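Local coordinates for protein putative isochorismatase (Burkholderia xenovorans, PDB 3OQP) that probably acts as a hydrolase of the isochorismatase family, though its natural substrate is not known, at residues Arg7-Ile12 and Arg39-Ala44; Gln55-Ala60 and Asn70-His75; Leu140-Gly145 and Ala177-Trp182. All blocks are in the same frame, centred on the assembly; numbering follows the deposited sequence. Where two conformers were deposited one is given.

Contact 1: Arg7-Ile12 and Arg39-Ala44; sequences RALIVI and RAMDAA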
ATOM      1  N   ARG A   7      -2.607  12.361  19.023  1.00 10.75           N
ATOM      2  CA  ARG A   7      -2.896  11.083  18.423  1.00 10.39           C
ATOM      3  C   ARG A   7      -4.410  10.826  18.439  1.00 10.33           C
ATOM      4  O   ARG A   7      -5.104  11.199  19.386  1.00 11.58           O
ATOM      5  CB  ARG A   7      -2.169   9.910  19.135  1.00  9.90           C
ATOM      6  CG  ARG A   7      -0.691   9.939  19.020  1.00 10.61           C
ATOM      7  CD  ARG A   7       0.035   9.136  20.096  1.00 10.95           C
ATOM      8  NE  ARG A   7       1.389   8.807  19.739  1.00 10.65           N
ATOM      9  CZ  ARG A   7       2.518   9.107  20.405  1.00 10.18           C
ATOM     10  NH1 ARG A   7       2.500   9.764  21.558  1.00 11.59           N
ATOM     11  NH2 ARG A   7       3.673   8.623  19.982  1.00 12.36           N
ATOM     12  N   ALA A   8      -4.868  10.122  17.417  1.00  9.42           N
ATOM     13  CA  ALA A   8      -6.161   9.445  17.429  1.00  9.53           C
ATOM     14  C   ALA A   8      -5.812   7.957  17.196  1.00 10.85           C
ATOM     15  O   ALA A   8      -5.054   7.645  16.304  1.00 11.62           O
ATOM     16  CB  ALA A   8      -7.181   9.977  16.360  1.00 10.11           C
ATOM     17  N   LEU A   9      -6.463   7.081  17.928  1.00  9.18           N
ATOM     18  CA  LEU A   9      -6.361   5.655  17.681  1.00  9.45           C
ATOM     19  C   LEU A   9      -7.537   5.220  16.778  1.00 10.03           C
ATOM     20  O   LEU A   9      -8.701   5.382  17.147  1.00 11.12           O
ATOM     21  CB  LEU A   9      -6.452   4.904  19.020  1.00 10.27           C
ATOM     22  CG  LEU A   9      -6.374   3.390  18.910  1.00 11.75           C
ATOM     23  CD1 LEU A   9      -4.972   2.966  18.484  1.00 11.57           C
ATOM     24  CD2 LEU A   9      -6.817   2.733  20.253  1.00 12.65           C
ATOM     25  N   ILE A  10      -7.215   4.651  15.611  1.00  8.74           N
ATOM     26  CA  ILE A  10      -8.287   4.128  14.729  1.00  8.90           C
ATOM     27  C   ILE A  10      -8.216   2.609  14.746  1.00  8.66           C
ATOM     28  O   ILE A  10      -7.098   2.039  14.704  1.00 10.23           O
ATOM     29  CB  ILE A  10      -8.119   4.710  13.320  1.00  9.20           C
ATOM     30  CG1 ILE A  10      -9.364   4.417  12.477  1.00  9.44           C
ATOM     31  CG2 ILE A  10      -6.845   4.262  12.617  1.00 10.99           C
ATOM     32  CD1 ILE A  10      -9.445   5.254  11.201  1.00 10.83           C
ATOM     33  N   VAL A  11      -9.343   1.985  14.981  1.00  8.86           N
ATOM     34  CA  VAL A  11      -9.489   0.561  15.157  1.00  9.59           C
ATOM     35  C   VAL A  11     -10.226   0.048  13.960  1.00  8.45           C
ATOM     36  O   VAL A  11     -11.471   0.240  13.847  1.00  9.22           O
ATOM     37  CB  VAL A  11     -10.274   0.282  16.464  1.00  9.91           C
ATOM     38  CG1 VAL A  11     -10.355  -1.195  16.708  1.00 10.11           C
ATOM     39  CG2 VAL A  11      -9.518   0.958  17.643  1.00 10.31           C
ATOM     40  N   ILE A  12      -9.552  -0.517  12.964  1.00  8.84           N
ATOM     41  CA  ILE A  12     -10.095  -0.771  11.634  1.00  9.78           C
ATOM     42  C   ILE A  12     -10.632  -2.179  11.525  1.00  8.59           C
ATOM     43  O   ILE A  12      -9.905  -3.185  11.658  1.00  9.54           O
ATOM     44  CB  ILE A  12      -9.021  -0.536  10.539  1.00  9.32           C
ATOM     45  CG1 ILE A  12      -8.546   0.931  10.596  1.00  9.65           C
ATOM     46  CG2 ILE A  12      -9.622  -0.839   9.181  1.00 11.51           C
ATOM     47  CD1 ILE A  12      -7.485   1.306   9.578  1.00 10.63           C
ATOM     48  N   ARG A  39      -6.054  -3.505  24.737  1.00 11.30           N
ATOM     49  CA  ARG A  39      -5.127  -2.723  25.591  1.00 11.88           C
ATOM     50  C   ARG A  39      -4.949  -1.335  25.017  1.00 11.71           C
ATOM     51  O   ARG A  39      -4.991  -0.368  25.754  1.00 11.75           O
ATOM     52  CB  ARG A  39      -3.772  -3.391  25.742  1.00 13.44           C
ATOM     53  CG  ARG A  39      -3.742  -4.650  26.558  1.00 13.78           C
ATOM     54  CD  ARG A  39      -2.329  -4.997  27.044  1.00 15.06           C
ATOM     55  NE  ARG A  39      -1.459  -5.202  25.975  1.00 17.06           N
ATOM     56  CZ  ARG A  39      -0.249  -4.651  25.834  1.00 14.22           C
ATOM     57  NH1 ARG A  39       0.268  -3.774  26.665  1.00 16.72           N
ATOM     58  NH2 ARG A  39       0.422  -5.017  24.797  1.00 13.64           N
ATOM     59  N   ALA A  40      -4.773  -1.246  23.705  1.00 10.74           N
ATOM     60  CA  ALA A  40      -4.591   0.061  23.086  1.00  9.82           C
ATOM     61  C   ALA A  40      -5.825   0.967  23.272  1.00 10.37           C
ATOM     62  O   ALA A  40      -5.674   2.128  23.631  1.00 10.48           O
ATOM     63  CB  ALA A  40      -4.290  -0.083  21.581  1.00 10.26           C
HETATM   64  N   MSE A  41      -7.011   0.373  23.136  1.00 10.30           N
HETATM   65  CA  MSE A  41      -8.256   1.115  23.348  1.00 10.97           C
HETATM   66  C   MSE A  41      -8.381   1.560  24.810  1.00 11.63           C
HETATM   67  O   MSE A  41      -8.730   2.697  25.084  1.00 11.10           O
HETATM   68  CB  MSE A  41      -9.474   0.257  22.988  1.00 11.36           C
HETATM   69  CG  MSE A  41      -9.579   0.016  21.448  1.00 10.38           C
HETATM   70 SE   MSE A  41     -10.999  -1.064  20.987  0.75 10.31          SE
HETATM   71  CE  MSE A  41     -12.310   0.054  21.331  1.00 13.73           C
ATOM     72  N   ASP A  42      -8.047   0.685  25.762  1.00 11.01           N
ATOM     73  CA  ASP A  42      -8.161   1.031  27.172  1.00 11.80           C
ATOM     74  C   ASP A  42      -7.158   2.091  27.544  1.00 12.16           C
ATOM     75  O   ASP A  42      -7.445   2.995  28.327  1.00 11.45           O
ATOM     76  CB  ASP A  42      -7.980  -0.211  28.027  1.00 12.74           C
ATOM     77  CG  ASP A  42      -9.132  -1.162  27.931  1.00 12.81           C
ATOM     78  OD1 ASP A  42     -10.237  -0.782  27.465  1.00 14.14           O
ATOM     79  OD2 ASP A  42      -8.985  -2.375  28.297  1.00 16.08           O
ATOM     80  N   ALA A  43      -5.945   1.966  27.014  1.00 12.22           N
ATOM     81  CA  ALA A  43      -4.910   2.950  27.259  1.00 11.84           C
ATOM     82  C   ALA A  43      -5.299   4.287  26.659  1.00 12.79           C
ATOM     83  O   ALA A  43      -5.101   5.341  27.298  1.00 13.83           O
ATOM     84  CB  ALA A  43      -3.580   2.468  26.694  1.00 11.94           C
ATOM     85  N   ALA A  44      -5.826   4.265  25.437  1.00 12.38           N
ATOM     86  CA  ALA A  44      -6.254   5.511  24.763  1.00 11.87           C
ATOM     87  C   ALA A  44      -7.307   6.216  25.600  1.00 11.77           C
ATOM     88  O   ALA A  44      -7.240   7.434  25.797  1.00 12.84           O
ATOM     89  CB  ALA A  44      -6.818   5.184  23.380  1.00 11.79           C
TER
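Ala40 O accepts the helical bond from Ala44 N at 2.8 Å and also has Leu9 CD2 against it at 3.6 Å. This methyl is the centre of the contact. It lies between two small side chains one helical turn apart, with Leu9 CD2 4.0 Å from Ala40 CB and equally far from Ala44 CB, and Met41 CG adds a third neighbour. Alanine suits both helix positions because a single methyl lets the leucine branch come right up to the backbone. Leu9 already faces the helix from its place in the strand; with CG anti to the backbone N (chi1 179°) the side chain continues outward and brings CD2 to the helix backbone. Two residues on, and so on the same face of the strand, Val11 CG2 meets Met41 CG at 3.9 Å; the two side chains cross at about a right angle, and the selenium of this selenomethionine lies slightly farther from the valine methyl. Ile53 touches both Val11 and Met41 and continues the apolar layer on to the neighbouring strand. The axes of segments 7-12 and 39-44 pass 9.7 Å apart and run roughly antiparallel, at 148°. Such packing of a helix on the strand it follows is the first half of a beta-alpha-beta crossover, here 7-12, 30-47 and 51-56 in the parallel sheet of the isochorismatase fold.

Contact 2: Gln55-Ala60 and Asn70-His75; sequences QNFAPA and NGAELH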
ATOM      1  N   GLN A  55     -16.084   0.186  10.649  1.00  9.90           N
ATOM      2  CA  GLN A  55     -16.762  -1.061  10.346  1.00 10.71           C
ATOM      3  C   GLN A  55     -16.953  -1.137   8.834  1.00  9.89           C
ATOM      4  O   GLN A  55     -17.518  -0.202   8.228  1.00 11.93           O
ATOM      5  CB  GLN A  55     -18.088  -1.114  11.112  1.00 11.23           C
ATOM      6  CG  GLN A  55     -18.833  -2.430  10.998  1.00 12.60           C
ATOM      7  CD  GLN A  55     -20.079  -2.498  11.895  1.00 12.88           C
ATOM      8  OE1 GLN A  55     -20.560  -1.485  12.401  1.00 15.38           O
ATOM      9  NE2 GLN A  55     -20.504  -3.710  12.196  1.00 14.92           N
ATOM     10  N   ASN A  56     -16.602  -2.275   8.252  1.00 10.57           N
ATOM     11  CA  ASN A  56     -16.622  -2.495   6.821  1.00 10.55           C
ATOM     12  C   ASN A  56     -17.863  -3.336   6.463  1.00 11.46           C
ATOM     13  O   ASN A  56     -18.044  -4.412   7.046  1.00 12.93           O
ATOM     14  CB  ASN A  56     -15.351  -3.217   6.378  1.00 11.67           C
ATOM     15  CG  ASN A  56     -15.274  -3.437   4.901  1.00 14.54           C
ATOM     16  OD1 ASN A  56     -14.824  -2.541   4.186  1.00 15.65           O
ATOM     17  ND2 ASN A  56     -15.737  -4.625   4.407  1.00 16.43           N
ATOM     18  N   PHE A  57     -18.687  -2.865   5.526  1.00 13.87           N
ATOM     19  CA  PHE A  57     -19.789  -3.661   5.062  1.00 14.15           C
ATOM     20  C   PHE A  57     -19.741  -3.926   3.571  1.00 15.32           C
ATOM     21  O   PHE A  57     -19.378  -3.067   2.778  1.00 16.10           O
ATOM     22  CB  PHE A  57     -21.089  -2.915   5.339  1.00 14.69           C
ATOM     23  CG  PHE A  57     -21.458  -2.853   6.785  1.00 14.59           C
ATOM     24  CD1 PHE A  57     -21.866  -3.996   7.474  1.00 17.19           C
ATOM     25  CD2 PHE A  57     -21.517  -1.641   7.436  1.00 19.42           C
ATOM     26  CE1 PHE A  57     -22.257  -3.920   8.801  1.00 17.67           C
ATOM     27  CE2 PHE A  57     -21.920  -1.570   8.781  1.00 19.53           C
ATOM     28  CZ  PHE A  57     -22.273  -2.710   9.439  1.00 16.86           C
ATOM     29  N   ALA A  58     -20.217  -5.122   3.214  1.00 16.14           N
ATOM     30  CA  ALA A  58     -20.548  -5.512   1.850  1.00 17.79           C
ATOM     31  C   ALA A  58     -22.069  -5.755   1.868  1.00 18.37           C
ATOM     32  O   ALA A  58     -22.691  -5.891   2.936  1.00 19.05           O
ATOM     33  CB  ALA A  58     -19.853  -6.765   1.444  1.00 18.63           C
ATOM     34  N   PRO A  59     -22.681  -5.819   0.670  1.00 19.57           N
ATOM     35  CA  PRO A  59     -24.140  -6.086   0.639  1.00 20.54           C
ATOM     36  C   PRO A  59     -24.581  -7.367   1.353  1.00 20.42           C
ATOM     37  O   PRO A  59     -23.794  -8.335   1.445  1.00 20.42           O
ATOM     38  CB  PRO A  59     -24.440  -6.166  -0.863  1.00 21.06           C
ATOM     39  CG  PRO A  59     -23.419  -5.210  -1.481  1.00 21.24           C
ATOM     40  CD  PRO A  59     -22.141  -5.498  -0.656  1.00 18.96           C
ATOM     41  N   ALA A  60     -25.846  -7.387   1.812  1.00 21.57           N
ATOM     42  CA  ALA A  60     -26.456  -8.597   2.364  1.00 21.98           C
ATOM     43  C   ALA A  60     -26.296  -9.737   1.362  1.00 22.04           C
ATOM     44  O   ALA A  60     -26.356  -9.516   0.141  1.00 22.75           O
ATOM     45  CB  ALA A  60     -27.935  -8.365   2.684  1.00 22.34           C
ATOM     46  N   ASN A  70     -23.504 -12.263  11.154  1.00 16.14           N
ATOM     47  CA  ASN A  70     -22.593 -12.307  12.307  1.00 16.11           C
ATOM     48  C   ASN A  70     -21.202 -11.831  11.923  1.00 14.95           C
ATOM     49  O   ASN A  70     -20.550 -11.136  12.709  1.00 14.78           O
ATOM     50  CB  ASN A  70     -22.497 -13.707  12.919  1.00 16.27           C
ATOM     51  CG  ASN A  70     -21.678 -13.708  14.181  1.00 19.46           C
ATOM     52  OD1 ASN A  70     -20.535 -14.152  14.166  1.00 21.99           O
ATOM     53  ND2 ASN A  70     -22.227 -13.169  15.263  1.00 19.87           N
ATOM     54  N   GLY A  71     -20.743 -12.238  10.751  1.00 12.89           N
ATOM     55  CA  GLY A  71     -19.370 -11.895  10.385  1.00 13.55           C
ATOM     56  C   GLY A  71     -19.137 -10.387  10.273  1.00 12.10           C
ATOM     57  O   GLY A  71     -17.985  -9.942  10.493  1.00 12.73           O
ATOM     58  N   ALA A  72     -20.184  -9.636   9.899  1.00 12.25           N
ATOM     59  CA  ALA A  72     -20.003  -8.193   9.794  1.00 11.92           C
ATOM     60  C   ALA A  72     -20.046  -7.462  11.120  1.00 11.22           C
ATOM     61  O   ALA A  72     -19.684  -6.280  11.194  1.00 12.82           O
ATOM     62  CB  ALA A  72     -21.089  -7.610   8.879  1.00 13.54           C
ATOM     63  N   GLU A  73     -20.509  -8.107  12.169  1.00 10.72           N
ATOM     64  CA  GLU A  73     -20.588  -7.432  13.434  0.60 11.13           C
ATOM     65  C   GLU A  73     -19.185  -7.210  14.013  1.00 10.62           C
ATOM     66  O   GLU A  73     -18.243  -7.988  13.814  1.00 12.21           O
ATOM     67  CB  GLU A  73     -21.490  -8.171  14.419  0.60 11.76           C
ATOM     68  CG  GLU A  73     -22.957  -8.209  13.925  0.60 14.61           C
ATOM     69  CD  GLU A  73     -23.544  -6.798  13.839  0.60 17.71           C
ATOM     70  OE1 GLU A  73     -23.671  -6.161  14.888  0.60 20.08           O
ATOM     71  OE2 GLU A  73     -23.835  -6.318  12.733  0.60 24.62           O
ATOM     72  N   LEU A  74     -19.079  -6.120  14.738  1.00 11.82           N
ATOM     73  CA  LEU A  74     -17.871  -5.801  15.471  1.00 12.62           C
ATOM     74  C   LEU A  74     -17.666  -6.866  16.540  1.00 13.47           C
ATOM     75  O   LEU A  74     -18.601  -7.340  17.173  1.00 15.23           O
ATOM     76  CB  LEU A  74     -18.026  -4.431  16.133  1.00 13.54           C
ATOM     77  CG  LEU A  74     -18.086  -3.236  15.214  1.00 14.08           C
ATOM     78  CD1 LEU A  74     -18.515  -1.991  15.919  1.00 15.09           C
ATOM     79  CD2 LEU A  74     -16.694  -3.000  14.593  1.00 15.28           C
ATOM     80  N   HIS A  75     -16.410  -7.258  16.697  1.00 12.52           N
ATOM     81  CA  HIS A  75     -16.022  -8.254  17.693  1.00 11.29           C
ATOM     82  C   HIS A  75     -16.297  -7.702  19.078  1.00 12.40           C
ATOM     83  O   HIS A  75     -16.184  -6.508  19.288  1.00 12.84           O
ATOM     84  CB  HIS A  75     -14.573  -8.598  17.548  1.00 11.48           C
ATOM     85  CG  HIS A  75     -14.131  -9.729  18.400  1.00 13.46           C
ATOM     86  ND1 HIS A  75     -13.724  -9.554  19.705  1.00 13.00           N
ATOM     87  CD2 HIS A  75     -14.051 -11.054  18.142  1.00 14.05           C
ATOM     88  CE1 HIS A  75     -13.351 -10.729  20.195  1.00 15.54           C
ATOM     89  NE2 HIS A  75     -13.589 -11.662  19.286  1.00 14.97           N
TER
HETATM   90  O   HOH W   1     -21.574  -4.544  15.282  1.00 21.07           O
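Gln55, near the carboxyl end of a strand in the parallel sheet of this alpha/beta fold, holds Ala72 of the loop that leaves the strand and so ties that loop back. The tight part is built round the glutamine amide. Gln55 NE2 donates to Ala72 O at 2.9 Å, nearly straight (164°) and with the acceptor in the amide plane, and Gln15 NE2 gives the same carbonyl a second bond. The other end of the amide, Gln55 OE1, bonds Tyr86 OH, so both ends are held and the rotation of the flat group is fixed. A glutamine suits this place: with CG anti to the backbone N (chi1 -174°) and the chain extended beyond, it is long enough to span the gap. Leu74 crosses it obliquely, its CG 3.9 Å from Gln55 CD. Beside them Ala72 CB meets Phe57 CE1 at 3.9 Å, an apolar contact for which a bare methyl is enough.

The solvent side is looser. Glu73 is exposed, and because its side chain was modelled in two conformers, its bond to a water there is uncertain. That water receives only a weak bond from Gln55 NE2, but a sounder one from Leu74 N at 3.0 Å.

Contact 3: Leu140-Gly145 and Ala177-Trp182; sequences LHDATG and ASTDEW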
ATOM      1  N   LEU A 140       0.684  -0.279  14.799  1.00  8.75           N
ATOM      2  CA  LEU A 140       0.957  -1.186  15.881  1.00  9.63           C
ATOM      3  C   LEU A 140       1.038  -2.621  15.334  1.00  8.90           C
ATOM      4  O   LEU A 140      -0.000  -3.245  15.028  1.00  9.28           O
ATOM      5  CB  LEU A 140      -0.058  -1.031  17.017  1.00  9.09           C
ATOM      6  CG  LEU A 140      -0.150   0.404  17.538  1.00 10.12           C
ATOM      7  CD1 LEU A 140      -1.019   0.487  18.805  1.00 11.52           C
ATOM      8  CD2 LEU A 140       1.215   1.103  17.713  1.00 11.99           C
ATOM      9  N   HIS A 141       2.277  -3.137  15.198  1.00  9.77           N
ATOM     10  CA  HIS A 141       2.506  -4.364  14.431  1.00  9.42           C
ATOM     11  C   HIS A 141       1.885  -5.592  15.135  1.00  9.14           C
ATOM     12  O   HIS A 141       1.749  -6.648  14.524  1.00 11.89           O
ATOM     13  CB  HIS A 141       3.967  -4.580  14.119  1.00 10.30           C
ATOM     14  CG  HIS A 141       4.797  -4.759  15.327  1.00 11.97           C
ATOM     15  ND1 HIS A 141       4.708  -5.884  16.098  1.00 13.33           N
ATOM     16  CD2 HIS A 141       5.697  -3.945  15.895  1.00 13.27           C
ATOM     17  CE1 HIS A 141       5.626  -5.783  17.054  1.00 13.90           C
ATOM     18  NE2 HIS A 141       6.193  -4.596  16.986  1.00 16.36           N
ATOM     19  N   ASP A 142       1.583  -5.476  16.414  1.00  8.65           N
ATOM     20  CA  ASP A 142       1.061  -6.587  17.215  1.00  8.43           C
ATOM     21  C   ASP A 142      -0.434  -6.435  17.507  1.00  8.68           C
ATOM     22  O   ASP A 142      -1.012  -7.244  18.247  1.00 10.33           O
ATOM     23  CB  ASP A 142       1.926  -6.754  18.457  1.00  9.77           C
ATOM     24  CG  ASP A 142       1.883  -5.552  19.375  1.00  9.72           C
ATOM     25  OD1 ASP A 142       1.168  -4.604  19.109  1.00 12.61           O
ATOM     26  OD2 ASP A 142       2.671  -5.595  20.358  1.00 13.16           O
ATOM     27  N   ALA A 143      -1.077  -5.404  16.903  1.00  8.47           N
ATOM     28  CA  ALA A 143      -2.496  -5.108  17.021  1.00  8.29           C
ATOM     29  C   ALA A 143      -3.151  -5.016  15.658  1.00  9.00           C
ATOM     30  O   ALA A 143      -4.211  -4.403  15.518  1.00  9.43           O
ATOM     31  CB  ALA A 143      -2.682  -3.851  17.836  1.00  8.76           C
ATOM     32  N   THR A 144      -2.563  -5.716  14.720  1.00  8.82           N
ATOM     33  CA  THR A 144      -2.930  -5.756  13.315  1.00  8.70           C
ATOM     34  C   THR A 144      -2.755  -7.190  12.794  1.00  8.41           C
ATOM     35  O   THR A 144      -2.419  -8.078  13.563  1.00 10.08           O
ATOM     36  CB  THR A 144      -2.125  -4.750  12.519  1.00  8.49           C
ATOM     37  OG1 THR A 144      -0.728  -4.967  12.742  1.00  9.27           O
ATOM     38  CG2 THR A 144      -2.465  -3.309  12.945  1.00  9.24           C
ATOM     39  N   GLY A 145      -2.908  -7.452  11.509  1.00  8.69           N
ATOM     40  CA  GLY A 145      -2.617  -8.776  10.981  1.00  8.41           C
ATOM     41  C   GLY A 145      -3.106  -9.034   9.573  1.00  8.48           C
ATOM     42  O   GLY A 145      -3.890  -8.217   9.008  1.00  9.19           O
ATOM     43  N   ALA A 177       5.542   0.082  15.674  1.00  8.70           N
ATOM     44  CA  ALA A 177       5.907  -0.162  17.066  1.00 10.64           C
ATOM     45  C   ALA A 177       5.013  -1.151  17.692  1.00  9.35           C
ATOM     46  O   ALA A 177       3.915  -1.435  17.179  1.00  9.05           O
ATOM     47  CB  ALA A 177       5.905   1.154  17.878  1.00 12.39           C
ATOM     48  N   SER A 178       5.378  -1.677  18.842  1.00  9.82           N
ATOM     49  CA  SER A 178       4.507  -2.525  19.607  1.00  9.22           C
ATOM     50  C   SER A 178       3.476  -1.677  20.357  1.00  9.85           C
ATOM     51  O   SER A 178       3.675  -0.492  20.593  1.00  9.84           O
ATOM     52  CB  SER A 178       5.287  -3.365  20.596  1.00 10.28           C
ATOM     53  OG  SER A 178       5.851  -2.537  21.612  1.00 11.04           O
ATOM     54  N   THR A 179       2.434  -2.350  20.794  1.00  9.81           N
ATOM     55  CA  THR A 179       1.435  -1.713  21.644  1.00 10.82           C
ATOM     56  C   THR A 179       2.049  -1.214  22.944  1.00 10.01           C
ATOM     57  O   THR A 179       1.764  -0.111  23.383  1.00  9.23           O
ATOM     58  CB  THR A 179       0.260  -2.684  21.871  1.00 10.41           C
ATOM     59  OG1 THR A 179      -0.399  -2.956  20.621  1.00 11.20           O
ATOM     60  CG2 THR A 179      -0.795  -2.074  22.820  1.00 11.90           C
ATOM     61  N   ASP A 180       2.986  -1.991  23.518  1.00 10.28           N
ATOM     62  CA  ASP A 180       3.640  -1.562  24.751  1.00 11.05           C
ATOM     63  C   ASP A 180       4.405  -0.231  24.525  1.00  9.53           C
ATOM     64  O   ASP A 180       4.313   0.708  25.346  1.00 10.91           O
ATOM     65  CB  ASP A 180       4.683  -2.573  25.255  1.00 11.34           C
ATOM     66  CG  ASP A 180       4.179  -3.994  25.400  1.00 13.30           C
ATOM     67  OD1 ASP A 180       3.059  -4.185  25.937  1.00 14.56           O
ATOM     68  OD2 ASP A 180       4.990  -4.916  25.027  1.00 13.45           O
ATOM     69  N   GLU A 181       5.113  -0.185  23.397  0.50  9.90           N
ATOM     70  CA  GLU A 181       5.890   0.967  22.965  0.50 10.01           C
ATOM     71  C   GLU A 181       5.028   2.218  22.755  0.50  9.49           C
ATOM     72  O   GLU A 181       5.384   3.308  23.172  0.50  9.55           O
ATOM     73  CB  GLU A 181       6.665   0.606  21.690  0.50 10.76           C
ATOM     74  CG  GLU A 181       7.805  -0.336  21.964  0.50 12.89           C
ATOM     75  CD  GLU A 181       8.577  -0.875  20.760  0.50 15.97           C
ATOM     76  OE1 GLU A 181       8.122  -1.008  19.593  0.50 12.79           O
ATOM     77  OE2 GLU A 181       9.744  -1.227  21.054  0.50 18.97           O
ATOM     78  N   TRP A 182       3.867   2.026  22.157  1.00  8.69           N
ATOM     79  CA  TRP A 182       2.893   3.103  21.907  1.00  9.30           C
ATOM     80  C   TRP A 182       2.336   3.642  23.206  1.00  9.43           C
ATOM     81  O   TRP A 182       2.297   4.872  23.417  1.00  9.99           O
ATOM     82  CB  TRP A 182       1.764   2.629  20.999  1.00  8.87           C
ATOM     83  CG  TRP A 182       0.849   3.720  20.671  1.00 10.55           C
ATOM     84  CD1 TRP A 182       1.105   4.724  19.806  1.00 10.20           C
ATOM     85  CD2 TRP A 182      -0.476   3.916  21.196  1.00 10.21           C
ATOM     86  NE1 TRP A 182      -0.009   5.550  19.744  1.00 10.85           N
ATOM     87  CE2 TRP A 182      -0.987   5.074  20.589  1.00  9.27           C
ATOM     88  CE3 TRP A 182      -1.284   3.227  22.122  1.00 10.21           C
ATOM     89  CZ2 TRP A 182      -2.284   5.530  20.847  1.00  9.85           C
ATOM     90  CZ3 TRP A 182      -2.555   3.696  22.376  1.00 10.42           C
ATOM     91  CH2 TRP A 182      -3.019   4.854  21.781  1.00 11.50           C
TER
HETATM   92  O   HOH W   2       8.414  -3.402  18.189  1.00 24.25           O
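Leu140 and Ala177 form a parallel beta bridge, their CA atoms 5.2 Å apart, after which segment 140-145 makes a type I turn from Leu140 to Ala143 and segment 177-182 starts a helix. Ala177 O receives His141 N at 3.1 Å, and Leu140 CA makes a CA-H...O contact with the same oxygen. The helix opens with a capping box: Ser178, the N-cap, accepts Glu181 N on its OG, and Ser178 N donates to Glu181 OE1 at 2.9 Å. Asp142 grips Thr179, the first residue of the helix. Its OD1 takes Thr179 OG1 at 2.7 Å and Thr179 N at 3.1 Å, both on the syn side but from opposite faces of the carboxylate plane; OD2 adds a weak bond to Thr179 N. With CG between the backbone N and carbonyl carbon (chi1 63°), the short aspartate reaches this helix start, whose dipole probably favours its negative charge. Threonine fits opposite because its hydroxyl and amide serve one oxygen together. Beneath lies an apolar layer, where Leu140 CD2 packs on Trp182 CB at 3.7 Å and Leu140 CD1 sits over one face of the indole, offset toward the rim. Leu140 O takes Ala143 N and, from the opposite face of its plane, OG1 of Thr144 just beyond the turn. At the outer edge a water lies in the plane of the His141 ring, 2.8 Å from His141 NE2.

In the fold
Contacts 1 and 3 are neighbours, with centres 11 Å apart, and they touch directly: Arg39 NH1 forms a salt bridge of 2.9 Å with Asp180 OD1, and Ala40 O packs against Trp182 CZ3. Helices 30-47 and 179-188 are thereby joined. Contact 2 stands apart, its centre 20 Å from that of contact 1 and 24 Å from that of contact 3, but strands 7-12 and 51-56 are adjacent in the sheet and link it to contact 1. Family members use an Asp-Lys-Cys triad, here probably Asp13, Lys89 and Cys122, the last oxidised to 3-sulfinoalanine. Asn56, in segment 55-60, touches Asp13 and bonds Lys89, consistent with contact 2 bordering the active site.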